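Local atomic coordinates of homoserine dehydrogenase (Thermoplasma acidophilum, PDB entry 3ING), a protein that probably catalyses the NADPH-dependent reduction of aspartate semialdehyde to homoserine, a shared step in threonine and methionine biosynthesis. Residues R98-Y103 with V114-K118; S172-V178 with D208-A214; K197-A201 with Y303-Y307. All coordinates share one frame; numbering follows the deposited sequence. Where two conformers were deposited one is given.

Interaction 1: R98-Y103 with V114-K118. With NDP (NADPH dihydro-nicotinamide-adenine-dinucleotide phosphate), chain C.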
loop_
_atom_site.group_PDB
_atom_site.type_symbol
_atom_site.label_atom_id
_atom_site.label_comp_id
_atom_site.label_asym_id
_atom_site.label_seq_id
_atom_site.Cartn_x
_atom_site.Cartn_y
_atom_site.Cartn_z
ATOM N N ARG A 98 4.085 -27.629 14.093
ATOM C CA ARG A 98 2.739 -27.460 14.606
ATOM C C ARG A 98 1.878 -26.586 13.661
ATOM O O ARG A 98 0.713 -26.905 13.359
ATOM C CB ARG A 98 2.793 -26.842 16.019
ATOM C CG ARG A 98 1.412 -26.674 16.641
ATOM C CD ARG A 98 1.413 -26.038 18.039
ATOM N NE ARG A 98 1.997 -24.700 18.047
ATOM C CZ ARG A 98 1.390 -23.609 17.557
ATOM N NH1 ARG A 98 0.184 -23.658 16.982
ATOM N NH2 ARG A 98 2.008 -22.457 17.613
ATOM N N GLU A 99 2.483 -25.516 13.166
ATOM C CA GLU A 99 1.830 -24.579 12.276
ATOM C C GLU A 99 1.549 -25.221 10.917
ATOM O O GLU A 99 0.446 -25.098 10.364
ATOM C CB GLU A 99 2.700 -23.346 12.128
ATOM C CG GLU A 99 2.854 -22.477 13.422
ATOM C CD GLU A 99 3.993 -22.853 14.380
ATOM O OE1 GLU A 99 4.566 -23.957 14.247
ATOM O OE2 GLU A 99 4.270 -22.038 15.325
ATOM N N TYR A 100 2.557 -25.897 10.364
ATOM C CA TYR A 100 2.349 -26.632 9.135
ATOM C C TYR A 100 1.168 -27.600 9.270
ATOM O O TYR A 100 0.329 -27.673 8.389
ATOM C CB TYR A 100 3.612 -27.388 8.689
ATOM C CG TYR A 100 3.330 -28.549 7.747
ATOM C CD1 TYR A 100 2.892 -28.332 6.442
ATOM C CD2 TYR A 100 3.482 -29.849 8.170
ATOM C CE1 TYR A 100 2.631 -29.419 5.580
ATOM C CE2 TYR A 100 3.199 -30.936 7.327
ATOM C CZ TYR A 100 2.789 -30.696 6.038
ATOM O OH TYR A 100 2.525 -31.744 5.193
ATOM N N SER A 101 1.121 -28.350 10.362
ATOM C CA SER A 101 0.077 -29.297 10.589
ATOM C C SER A 101 -1.288 -28.607 10.649
ATOM O O SER A 101 -2.268 -29.083 10.084
ATOM C CB SER A 101 0.359 -30.069 11.884
ATOM O OG SER A 101 1.588 -30.786 11.787
ATOM N N LEU A 102 -1.339 -27.479 11.328
ATOM C CA LEU A 102 -2.551 -26.723 11.421
ATOM C C LEU A 102 -3.044 -26.255 10.059
ATOM O O LEU A 102 -4.206 -26.440 9.756
ATOM C CB LEU A 102 -2.350 -25.546 12.366
ATOM C CG LEU A 102 -3.510 -24.627 12.668
ATOM C CD1 LEU A 102 -4.593 -25.364 13.425
ATOM C CD2 LEU A 102 -2.952 -23.423 13.454
ATOM N N TYR A 103 -2.169 -25.664 9.258
ATOM C CA TYR A 103 -2.537 -25.114 7.965
ATOM C C TYR A 103 -2.945 -26.237 7.028
ATOM O O TYR A 103 -3.945 -26.130 6.331
ATOM C CB TYR A 103 -1.401 -24.280 7.351
ATOM C CG TYR A 103 -0.844 -23.187 8.280
ATOM C CD1 TYR A 103 -1.550 -22.726 9.371
ATOM C CD2 TYR A 103 0.427 -22.651 8.071
ATOM C CE1 TYR A 103 -0.983 -21.768 10.220
ATOM C CE2 TYR A 103 0.980 -21.725 8.918
ATOM C CZ TYR A 103 0.271 -21.290 9.993
ATOM O OH TYR A 103 0.868 -20.373 10.832
ATOM N N VAL A 114 -5.182 -17.361 7.256
ATOM C CA VAL A 114 -4.536 -16.083 7.539
ATOM C C VAL A 114 -3.669 -16.267 8.778
ATOM O O VAL A 114 -4.135 -16.798 9.783
ATOM C CB VAL A 114 -5.536 -14.980 7.818
ATOM C CG1 VAL A 114 -4.797 -13.779 8.309
ATOM C CG2 VAL A 114 -6.384 -14.674 6.549
ATOM N N THR A 115 -2.409 -15.844 8.721
ATOM C CA THR A 115 -1.559 -16.013 9.868
ATOM C C THR A 115 -0.785 -14.753 10.238
ATOM O O THR A 115 -0.334 -13.994 9.389
ATOM C CB THR A 115 -0.572 -17.203 9.665
ATOM O OG1 THR A 115 0.152 -17.480 10.899
ATOM C CG2 THR A 115 0.428 -16.926 8.509
ATOM N N ALA A 116 -0.652 -14.567 11.541
ATOM C CA ALA A 116 0.290 -13.621 12.188
ATOM C C ALA A 116 1.539 -14.343 12.695
ATOM O O ALA A 116 2.549 -13.713 13.010
ATOM C CB ALA A 116 -0.415 -12.918 13.422
ATOM N N ASN A 117 1.444 -15.656 12.801
ATOM C CA ASN A 117 2.527 -16.487 13.313
ATOM C C ASN A 117 3.561 -16.696 12.195
ATOM O O ASN A 117 3.204 -17.067 11.091
ATOM C CB ASN A 117 1.914 -17.789 13.861
ATOM C CG ASN A 117 2.960 -18.847 14.261
ATOM O OD1 ASN A 117 3.973 -18.957 13.629
ATOM N ND2 ASN A 117 2.664 -19.638 15.277
ATOM N N LYS A 118 4.837 -16.421 12.499
ATOM C CA LYS A 118 5.930 -16.442 11.529
ATOM C C LYS A 118 6.652 -17.766 11.420
ATOM O O LYS A 118 7.415 -17.971 10.467
ATOM C CB LYS A 118 6.960 -15.385 11.934
ATOM C CG LYS A 118 6.286 -14.036 12.078
ATOM C CD LYS A 118 7.046 -13.066 12.949
ATOM C CE LYS A 118 6.062 -12.037 13.548
ATOM N NZ LYS A 118 6.726 -11.119 14.516
HETATM P PA NDP C . 0.313 -14.122 23.078
HETATM O O1A NDP C . -0.129 -12.880 23.740
HETATM O O2A NDP C . 1.259 -14.976 23.835
HETATM O O5B NDP C . -0.957 -15.039 22.706
HETATM C C5B NDP C . -0.892 -16.345 22.170
HETATM C C4B NDP C . -2.269 -16.989 22.185
HETATM O O4B NDP C . -2.218 -18.324 21.751
HETATM C C3B NDP C . -2.843 -17.085 23.605
HETATM O O3B NDP C . -4.262 -17.116 23.578
HETATM C C2B NDP C . -2.317 -18.395 24.085
HETATM O O2B NDP C . -3.060 -18.973 25.122
HETATM C C1B NDP C . -2.506 -19.208 22.832
HETATM N N9A NDP C . -1.647 -20.380 22.719
HETATM C C8A NDP C . -0.384 -20.616 23.186
HETATM N N7A NDP C . -0.003 -21.856 22.746
HETATM C C5A NDP C . -1.005 -22.374 22.020
HETATM C C6A NDP C . -1.111 -23.595 21.387
HETATM N N6A NDP C . -0.029 -24.338 21.169
HETATM N N1A NDP C . -2.265 -23.810 20.722
HETATM C C2A NDP C . -3.316 -22.916 20.704
HETATM N N3A NDP C . -3.226 -21.686 21.328
HETATM C C4A NDP C . -2.045 -21.460 21.974
HETATM O O3 NDP C . 0.949 -13.777 21.643
HETATM P PN NDP C . 0.652 -12.468 20.756
HETATM O O1N NDP C . 1.461 -11.328 21.282
HETATM O O2N NDP C . -0.835 -12.346 20.646
HETATM O O5D NDP C . 1.281 -12.862 19.313
HETATM C C5D NDP C . 0.567 -13.873 18.599
HETATM C C4D NDP C . 1.288 -14.153 17.284
HETATM O O4D NDP C . 1.307 -12.954 16.543
HETATM C C3D NDP C . 2.728 -14.557 17.446
HETATM O O3D NDP C . 3.100 -15.657 16.607
HETATM C C2D NDP C . 3.508 -13.298 17.120
HETATM O O2D NDP C . 4.794 -13.561 16.628
HETATM C C1D NDP C . 2.616 -12.660 16.081
HETATM N N1N NDP C . 2.827 -11.232 15.922
HETATM C C2N NDP C . 2.696 -10.406 17.008
HETATM C C3N NDP C . 3.058 -9.068 16.968
HETATM C C7N NDP C . 2.751 -8.207 18.133
HETATM O O7N NDP C . 2.403 -6.906 17.849
HETATM N N7N NDP C . 2.686 -8.681 19.370
HETATM C C4N NDP C . 3.289 -8.363 15.636
HETATM C C5N NDP C . 3.374 -9.353 14.508
HETATM C C6N NDP C . 3.127 -10.712 14.687
HETATM P P2B NDP C . -3.405 -18.215 26.492
HETATM O O1X NDP C . -3.985 -19.357 27.281
HETATM O O2X NDP C . -4.287 -16.951 26.272
HETATM O O3X NDP C . -2.069 -17.793 27.014
HETATM O O HOH W 1 3.485 -19.476 10.084
#
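Glu99 and Asn117 mark the closest approach of the two backbones, with CA atoms 8.2 Å apart, and at the other end Tyr103 and Val114 stand 9.3 Å apart by the same measure. The pair belongs to the beta-alpha-beta unit of strand 85-88, helix 97-108 and strand 112-115 in the Rossmann-type nucleotide-binding domain; residues 114-118 carry the last strand into the loop that meets NADPH. No backbone hydrogen bond spans this gap, and side chains bridge it. Asn117, its CG trans to the backbone N (chi1 172°), reaches across to Glu99, and ND2 donates to the anti lone pair of Glu99 OE2 at 2.9 Å and 155°. The carboxylate and amide planes stand 78° apart. Further bonds, from ND2 to Thr90 and from the backbone N of Ser119 to OD1, fix the rotation of this amide, while Ser93 holds the other oxygen of the buried Glu99. Arg98 NH2 forms a salt bridge of 3.2 Å with Glu99 OE2, but the oxygen lies well out of the guanidinium plane and no N-H points at it, which leaves an attraction of charges alone. The guanidinium, also bonded to Thr90, has the adenine amino group over one face, NADPH N6A being 3.7 Å from Arg98 NE, and the Glu99 carboxylate over the other. Farther along the helix, Tyr103 OH is hydrogen-bonded to Asp88 and accepts from Thr115 OG1 at 3.0 Å. That same OG1 accepts a hydrogen bond from the backbone N of Asn117, an ST turn. A water donates both to Tyr103 OH and to Asn117 O, the latter at 2.6 Å.

Interaction 2: S172-V178 with D208-A214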
loop_
_atom_site.group_PDB
_atom_site.type_symbol
_atom_site.label_atom_id
_atom_site.label_comp_id
_atom_site.label_asym_id
_atom_site.label_seq_id
_atom_site.Cartn_x
_atom_site.Cartn_y
_atom_site.Cartn_z
ATOM N N SER A 172 11.415 -5.738 12.925
ATOM C CA SER A 172 11.344 -6.534 14.173
ATOM C C SER A 172 11.377 -5.477 15.282
ATOM O O SER A 172 12.378 -4.813 15.479
ATOM C CB SER A 172 12.515 -7.537 14.268
ATOM O OG SER A 172 12.460 -8.393 15.421
ATOM N N SER A 173 10.258 -5.338 15.980
ATOM C CA SER A 173 10.071 -4.271 16.963
ATOM C C SER A 173 10.975 -4.363 18.176
ATOM O O SER A 173 11.897 -3.531 18.352
ATOM C CB SER A 173 8.630 -4.254 17.443
ATOM O OG SER A 173 7.742 -3.891 16.419
ATOM N N THR A 174 10.732 -5.387 18.997
ATOM C CA THR A 174 11.376 -5.473 20.323
ATOM C C THR A 174 12.904 -5.317 20.288
ATOM O O THR A 174 13.468 -4.538 21.074
ATOM C CB THR A 174 10.924 -6.733 21.095
ATOM O OG1 THR A 174 9.530 -6.644 21.312
ATOM C CG2 THR A 174 11.660 -6.863 22.488
ATOM N N ILE A 175 13.577 -5.992 19.357
ATOM C CA ILE A 175 15.055 -5.870 19.281
ATOM C C ILE A 175 15.444 -4.431 18.987
ATOM O O ILE A 175 16.396 -3.905 19.541
ATOM C CB ILE A 175 15.679 -6.879 18.260
ATOM C CG1 ILE A 175 17.214 -6.912 18.388
ATOM C CG2 ILE A 175 15.180 -6.615 16.832
ATOM C CD1 ILE A 175 17.894 -8.169 17.816
ATOM N N ASN A 176 14.670 -3.753 18.154
ATOM C CA ASN A 176 14.994 -2.388 17.813
ATOM C C ASN A 176 14.730 -1.412 18.969
ATOM O O ASN A 176 15.511 -0.512 19.248
ATOM C CB ASN A 176 14.278 -1.990 16.524
ATOM C CG ASN A 176 15.126 -2.255 15.312
ATOM O OD1 ASN A 176 16.128 -1.558 15.094
ATOM N ND2 ASN A 176 14.768 -3.295 14.528
ATOM N N TYR A 177 13.625 -1.642 19.660
ATOM C CA TYR A 177 13.228 -0.866 20.816
ATOM C C TYR A 177 14.289 -1.024 21.871
ATOM O O TYR A 177 14.715 -0.040 22.538
ATOM C CB TYR A 177 11.881 -1.417 21.300
ATOM C CG TYR A 177 11.155 -0.623 22.346
ATOM C CD1 TYR A 177 10.595 0.597 22.039
ATOM C CD2 TYR A 177 10.965 -1.124 23.630
ATOM C CE1 TYR A 177 9.897 1.333 22.990
ATOM C CE2 TYR A 177 10.274 -0.401 24.580
ATOM C CZ TYR A 177 9.734 0.828 24.246
ATOM O OH TYR A 177 8.995 1.575 25.133
ATOM N N VAL A 178 14.742 -2.268 22.044
ATOM C CA VAL A 178 15.801 -2.569 23.048
ATOM C C VAL A 178 17.087 -1.845 22.726
ATOM O O VAL A 178 17.656 -1.186 23.563
ATOM C CB VAL A 178 16.090 -4.094 23.163
ATOM C CG1 VAL A 178 17.426 -4.354 23.833
ATOM C CG2 VAL A 178 14.941 -4.794 23.929
ATOM N N ASP A 208 13.203 -12.516 20.339
ATOM C CA ASP A 208 13.459 -11.119 19.968
ATOM C C ASP A 208 14.945 -10.781 20.145
ATOM O O ASP A 208 15.592 -10.259 19.242
ATOM C CB ASP A 208 12.663 -10.171 20.853
ATOM C CG ASP A 208 11.178 -10.165 20.538
ATOM O OD1 ASP A 208 10.847 -9.930 19.368
ATOM O OD2 ASP A 208 10.365 -10.306 21.472
ATOM N N LEU A 209 15.469 -11.071 21.323
ATOM C CA LEU A 209 16.830 -10.633 21.695
ATOM C C LEU A 209 17.896 -11.358 20.904
ATOM O O LEU A 209 18.974 -10.821 20.667
ATOM C CB LEU A 209 17.065 -10.794 23.213
ATOM C CG LEU A 209 16.044 -10.027 24.078
ATOM C CD1 LEU A 209 16.280 -10.265 25.577
ATOM C CD2 LEU A 209 16.025 -8.510 23.741
ATOM N N ASN A 210 17.639 -12.576 20.468
ATOM C CA ASN A 210 18.698 -13.228 19.692
ATOM C C ASN A 210 18.548 -12.972 18.198
ATOM O O ASN A 210 19.363 -13.418 17.412
ATOM C CB ASN A 210 18.861 -14.684 20.058
ATOM C CG ASN A 210 17.652 -15.480 19.795
ATOM O OD1 ASN A 210 16.826 -15.098 18.972
ATOM N ND2 ASN A 210 17.508 -16.601 20.522
ATOM N N GLY A 211 17.552 -12.162 17.820
ATOM C CA GLY A 211 17.370 -11.787 16.413
ATOM C C GLY A 211 16.609 -12.817 15.578
ATOM O O GLY A 211 16.448 -12.657 14.360
ATOM N N LEU A 212 16.095 -13.850 16.231
ATOM C CA LEU A 212 15.328 -14.902 15.555
ATOM C C LEU A 212 14.013 -14.386 14.982
ATOM O O LEU A 212 13.607 -14.799 13.912
ATOM C CB LEU A 212 15.055 -16.056 16.515
ATOM C CG LEU A 212 14.495 -17.362 15.945
ATOM C CD1 LEU A 212 15.322 -17.858 14.764
ATOM C CD2 LEU A 212 14.470 -18.461 17.076
ATOM N N ASP A 213 13.349 -13.474 15.676
ATOM C CA ASP A 213 12.123 -12.861 15.127
ATOM C C ASP A 213 12.462 -12.199 13.800
ATOM O O ASP A 213 11.775 -12.392 12.808
ATOM C CB ASP A 213 11.534 -11.848 16.106
ATOM C CG ASP A 213 10.295 -11.122 15.558
ATOM O OD1 ASP A 213 9.240 -11.757 15.408
ATOM O OD2 ASP A 213 10.363 -9.899 15.300
ATOM N N ALA A 214 13.517 -11.398 13.767
ATOM C CA ALA A 214 13.912 -10.770 12.503
ATOM C C ALA A 214 14.247 -11.813 11.427
ATOM O O ALA A 214 13.932 -11.636 10.237
ATOM C CB ALA A 214 15.111 -9.835 12.729
HETATM O O HOH W 2 12.413 -8.254 18.020
HETATM O O HOH W 3 14.473 -10.228 16.463
HETATM O O HOH W 4 8.649 -7.721 15.789
HETATM O O HOH W 5 9.076 -8.182 18.815
#
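Ser172 and Asp213 face each other directly: the serine hydroxyl, trans to its own backbone N (chi1 -177°), donates to the anti lone pair of Asp213 OD2, with 2.6 Å between OG and OD2. Two waters donate to the same OG, so three bonds grip it. One of them also donates to Asp208 OD1 and accepts from Ile175 N; the other donates to Asp208 O and accepts from Ala214 N. Much of the polar contact is thus relayed through water. Next to this network, Thr174 and Asp208 cross at about a right angle, Thr174 CB resting 3.5 Å from Asp208 CG, while the carboxylate oxygen OD2 is held by the backbone N of Glu202. Ile175 directs its CD1 at the turn between helix 206-209 and helix 212-226, 3.4 Å from Asp208 O and 3.9 Å from Gly211 CA. Gly211 has positive phi (83°), where a side chain would press on the preceding carbonyl; it is the first residue to leave helical angles after helix 206-209 and serves as N-cap of helix 212-226. Val178 and Leu209 close the apolar end, again nearly perpendicular, with CG2 of the valine 3.9 Å from CD2 of the leucine. Asp213 OD1 forms a salt bridge with Lys118, and its side chain lies close to Lys217, the predicted proton donor; the bond from Ser172 probably helps to hold this carboxylate in place. In the catalytic domain, helix 173-183 is thereby joined to helices 206-209 and 212-226; Val178 also packs on helix 188-198, and Ile175 and Ala214 both rest against Leu251 of strand 249-258.

Interaction 3: K197-A201 with Y303-Y307. With NDP (NADPH dihydro-nicotinamide-adenine-dinucleotide phosphate), chain C.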
loop_
_atom_site.group_PDB
_atom_site.type_symbol
_atom_site.label_atom_id
_atom_site.label_comp_id
_atom_site.label_asym_id
_atom_site.label_seq_id
_atom_site.Cartn_x
_atom_site.Cartn_y
_atom_site.Cartn_z
ATOM N N LYS A 197 4.587 -4.293 28.197
ATOM C CA LYS A 197 3.475 -3.367 28.408
ATOM C C LYS A 197 2.865 -2.906 27.094
ATOM O O LYS A 197 1.656 -2.877 26.977
ATOM C CB LYS A 197 3.929 -2.166 29.236
ATOM C CG LYS A 197 4.049 -2.478 30.706
ATOM C CD LYS A 197 4.720 -1.334 31.491
ATOM C CE LYS A 197 4.678 -1.635 33.000
ATOM N NZ LYS A 197 5.391 -0.612 33.836
ATOM N N LYS A 198 3.687 -2.578 26.102
ATOM C CA LYS A 198 3.186 -2.245 24.786
ATOM C C LYS A 198 2.533 -3.426 24.067
ATOM O O LYS A 198 1.651 -3.245 23.216
ATOM C CB LYS A 198 4.321 -1.725 23.893
ATOM C CG LYS A 198 4.885 -0.383 24.271
ATOM C CD LYS A 198 5.450 0.401 23.039
ATOM C CE LYS A 198 6.413 -0.406 22.162
ATOM N NZ LYS A 198 7.160 0.466 21.132
ATOM N N GLY A 199 2.970 -4.632 24.400
ATOM C CA GLY A 199 2.411 -5.836 23.812
ATOM C C GLY A 199 3.150 -6.331 22.596
ATOM O O GLY A 199 2.621 -7.194 21.900
ATOM N N ILE A 200 4.375 -5.839 22.375
ATOM C CA ILE A 200 5.152 -6.157 21.181
ATOM C C ILE A 200 6.160 -7.308 21.371
ATOM O O ILE A 200 6.667 -7.800 20.401
ATOM C CB ILE A 200 5.953 -4.922 20.612
ATOM C CG1 ILE A 200 6.976 -4.409 21.621
ATOM C CG2 ILE A 200 4.972 -3.778 20.112
ATOM C CD1 ILE A 200 8.040 -3.332 21.099
ATOM N N ALA A 201 6.474 -7.708 22.590
ATOM C CA ALA A 201 7.469 -8.762 22.825
ATOM C C ALA A 201 6.887 -10.109 22.441
ATOM O O ALA A 201 5.695 -10.348 22.639
ATOM C CB ALA A 201 7.859 -8.788 24.285
ATOM N N TYR A 303 2.790 3.983 15.395
ATOM C CA TYR A 303 2.770 3.158 16.581
ATOM C C TYR A 303 2.384 1.766 16.139
ATOM O O TYR A 303 1.261 1.564 15.729
ATOM C CB TYR A 303 1.748 3.710 17.560
ATOM C CG TYR A 303 1.754 2.981 18.883
ATOM C CD1 TYR A 303 1.011 1.829 19.068
ATOM C CD2 TYR A 303 2.535 3.438 19.941
ATOM C CE1 TYR A 303 1.038 1.140 20.294
ATOM C CE2 TYR A 303 2.590 2.759 21.147
ATOM C CZ TYR A 303 1.828 1.624 21.337
ATOM O OH TYR A 303 1.855 0.976 22.578
ATOM N N ASP A 304 3.318 0.839 16.183
ATOM C CA ASP A 304 3.033 -0.506 15.731
ATOM C C ASP A 304 2.871 -1.413 16.946
ATOM O O ASP A 304 3.832 -1.745 17.636
ATOM C CB ASP A 304 4.144 -1.008 14.854
ATOM C CG ASP A 304 3.715 -2.174 14.008
ATOM O OD1 ASP A 304 3.669 -3.317 14.511
ATOM O OD2 ASP A 304 3.404 -1.922 12.837
ATOM N N GLY A 305 1.639 -1.757 17.240
ATOM C CA GLY A 305 1.320 -2.571 18.398
ATOM C C GLY A 305 0.446 -3.717 17.994
ATOM O O GLY A 305 0.142 -3.864 16.806
ATOM N N PRO A 306 0.034 -4.539 18.973
ATOM C CA PRO A 306 -0.834 -5.684 18.685
ATOM C C PRO A 306 -2.208 -5.297 18.132
ATOM O O PRO A 306 -2.807 -6.082 17.412
ATOM C CB PRO A 306 -0.945 -6.388 20.039
ATOM C CG PRO A 306 -0.610 -5.348 21.028
ATOM C CD PRO A 306 0.378 -4.461 20.389
ATOM N N TYR A 307 -2.689 -4.094 18.420
ATOM C CA TYR A 307 -3.965 -3.662 17.848
ATOM C C TYR A 307 -3.843 -3.468 16.317
ATOM O O TYR A 307 -4.705 -3.854 15.559
ATOM C CB TYR A 307 -4.454 -2.398 18.528
ATOM C CG TYR A 307 -5.739 -1.877 17.951
ATOM C CD1 TYR A 307 -6.953 -2.471 18.255
ATOM C CD2 TYR A 307 -5.731 -0.799 17.080
ATOM C CE1 TYR A 307 -8.126 -2.015 17.705
ATOM C CE2 TYR A 307 -6.899 -0.315 16.545
ATOM C CZ TYR A 307 -8.089 -0.939 16.852
ATOM O OH TYR A 307 -9.235 -0.463 16.279
HETATM P PA NDP C . 0.313 -14.122 23.078
HETATM O O1A NDP C . -0.129 -12.880 23.740
HETATM O O2A NDP C . 1.259 -14.976 23.835
HETATM O O5B NDP C . -0.957 -15.039 22.706
HETATM C C5B NDP C . -0.892 -16.345 22.170
HETATM C C4B NDP C . -2.269 -16.989 22.185
HETATM O O4B NDP C . -2.218 -18.324 21.751
HETATM C C3B NDP C . -2.843 -17.085 23.605
HETATM O O3B NDP C . -4.262 -17.116 23.578
HETATM C C2B NDP C . -2.317 -18.395 24.085
HETATM O O2B NDP C . -3.060 -18.973 25.122
HETATM C C1B NDP C . -2.506 -19.208 22.832
HETATM N N9A NDP C . -1.647 -20.380 22.719
HETATM C C8A NDP C . -0.384 -20.616 23.186
HETATM N N7A NDP C . -0.003 -21.856 22.746
HETATM C C5A NDP C . -1.005 -22.374 22.020
HETATM C C6A NDP C . -1.111 -23.595 21.387
HETATM N N6A NDP C . -0.029 -24.338 21.169
HETATM N N1A NDP C . -2.265 -23.810 20.722
HETATM C C2A NDP C . -3.316 -22.916 20.704
HETATM N N3A NDP C . -3.226 -21.686 21.328
HETATM C C4A NDP C . -2.045 -21.460 21.974
HETATM O O3 NDP C . 0.949 -13.777 21.643
HETATM P PN NDP C . 0.652 -12.468 20.756
HETATM O O1N NDP C . 1.461 -11.328 21.282
HETATM O O2N NDP C . -0.835 -12.346 20.646
HETATM O O5D NDP C . 1.281 -12.862 19.313
HETATM C C5D NDP C . 0.567 -13.873 18.599
HETATM C C4D NDP C . 1.288 -14.153 17.284
HETATM O O4D NDP C . 1.307 -12.954 16.543
HETATM C C3D NDP C . 2.728 -14.557 17.446
HETATM O O3D NDP C . 3.100 -15.657 16.607
HETATM C C2D NDP C . 3.508 -13.298 17.120
HETATM O O2D NDP C . 4.794 -13.561 16.628
HETATM C C1D NDP C . 2.616 -12.660 16.081
HETATM N N1N NDP C . 2.827 -11.232 15.922
HETATM C C2N NDP C . 2.696 -10.406 17.008
HETATM C C3N NDP C . 3.058 -9.068 16.968
HETATM C C7N NDP C . 2.751 -8.207 18.133
HETATM O O7N NDP C . 2.403 -6.906 17.849
HETATM N N7N NDP C . 2.686 -8.681 19.370
HETATM C C4N NDP C . 3.289 -8.363 15.636
HETATM C C5N NDP C . 3.374 -9.353 14.508
HETATM C C6N NDP C . 3.127 -10.712 14.687
HETATM P P2B NDP C . -3.405 -18.215 26.492
HETATM O O1X NDP C . -3.985 -19.357 27.281
HETATM O O2X NDP C . -4.287 -16.951 26.272
HETATM O O3X NDP C . -2.069 -17.793 27.014
HETATM O O HOH W 6 0.173 -1.118 22.813
#
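Pro306 lays its ring against the carbonyls that end helix 188-198, with CD 3.3 Å from Lys198 O and CG 3.8 Å from Gly199 O. That helix terminates in a Schellman motif, in which Ile200 N bonds to Ala195 O and Gly199 N to Ile196 O, and Gly199 is the C-prime residue with a phi of 93°. A side chain at Gly199 would be strained by this backbone and would also strike the proline, since a CB would come 2.9 Å from Pro306 CG. Across from it, Gly305 occupies the N-cap position of helix 306-321, so the contact sets the end of one helix against the start of another at the nicotinamide end of the cofactor pocket. Ile200 reaches the same turn with its CG2 branch, which meets Asp304 O at 3.4 Å. At the outer side, Tyr303 and Lys198 cross aslant: the phenol oxygen OH lies 3.7 Å from Lys198 CD. The tyrosine ring is carried there by a CG trans to the backbone N (chi1 -175°). The lysine chain bends about its CG-CD bond, where it passes the phenol, and its ammonium pairs with Asp283 and makes a cation-pi contact with Tyr177. A water in the plane of the Tyr303 ring, 2.7 Å from its OH, donates to Lys198 O at 2.6 Å and so ties the phenol to the helix end. Were Tyr303 replaced by an alanine, the water would probably lose its phenol partner and a gap would open beside the lysine methylenes. Gly199 O is gripped twice, by Asn14 ND2 and by the nicotinamide amide, whose N7N in NADPH donates to it at 2.9 Å and 159°.

Interactions 1 and 3 touch NADPH at different places, their centres about 21 Å apart on opposite sides of the chain's centre: interaction 1 touches the adenine amino group, the nicotinamide ribose and, through Lys118, the nicotinamide ring, interaction 3 the carboxamide. Interaction 2 meets each of them. Lys118 NZ of interaction 1 forms a salt bridge of 2.7 Å with Asp213 OD1 of interaction 2, linking the nucleotide-binding and catalytic parts close to Lys217, the predicted proton donor. Interactions 2 and 3, centres about 13 Å apart, also touch: Thr174 OG1 packs 3.2 Å from Ile200 O, and their segments alternate along the chain. The side chain of Asp213 lies about 5 Å from the cofactor.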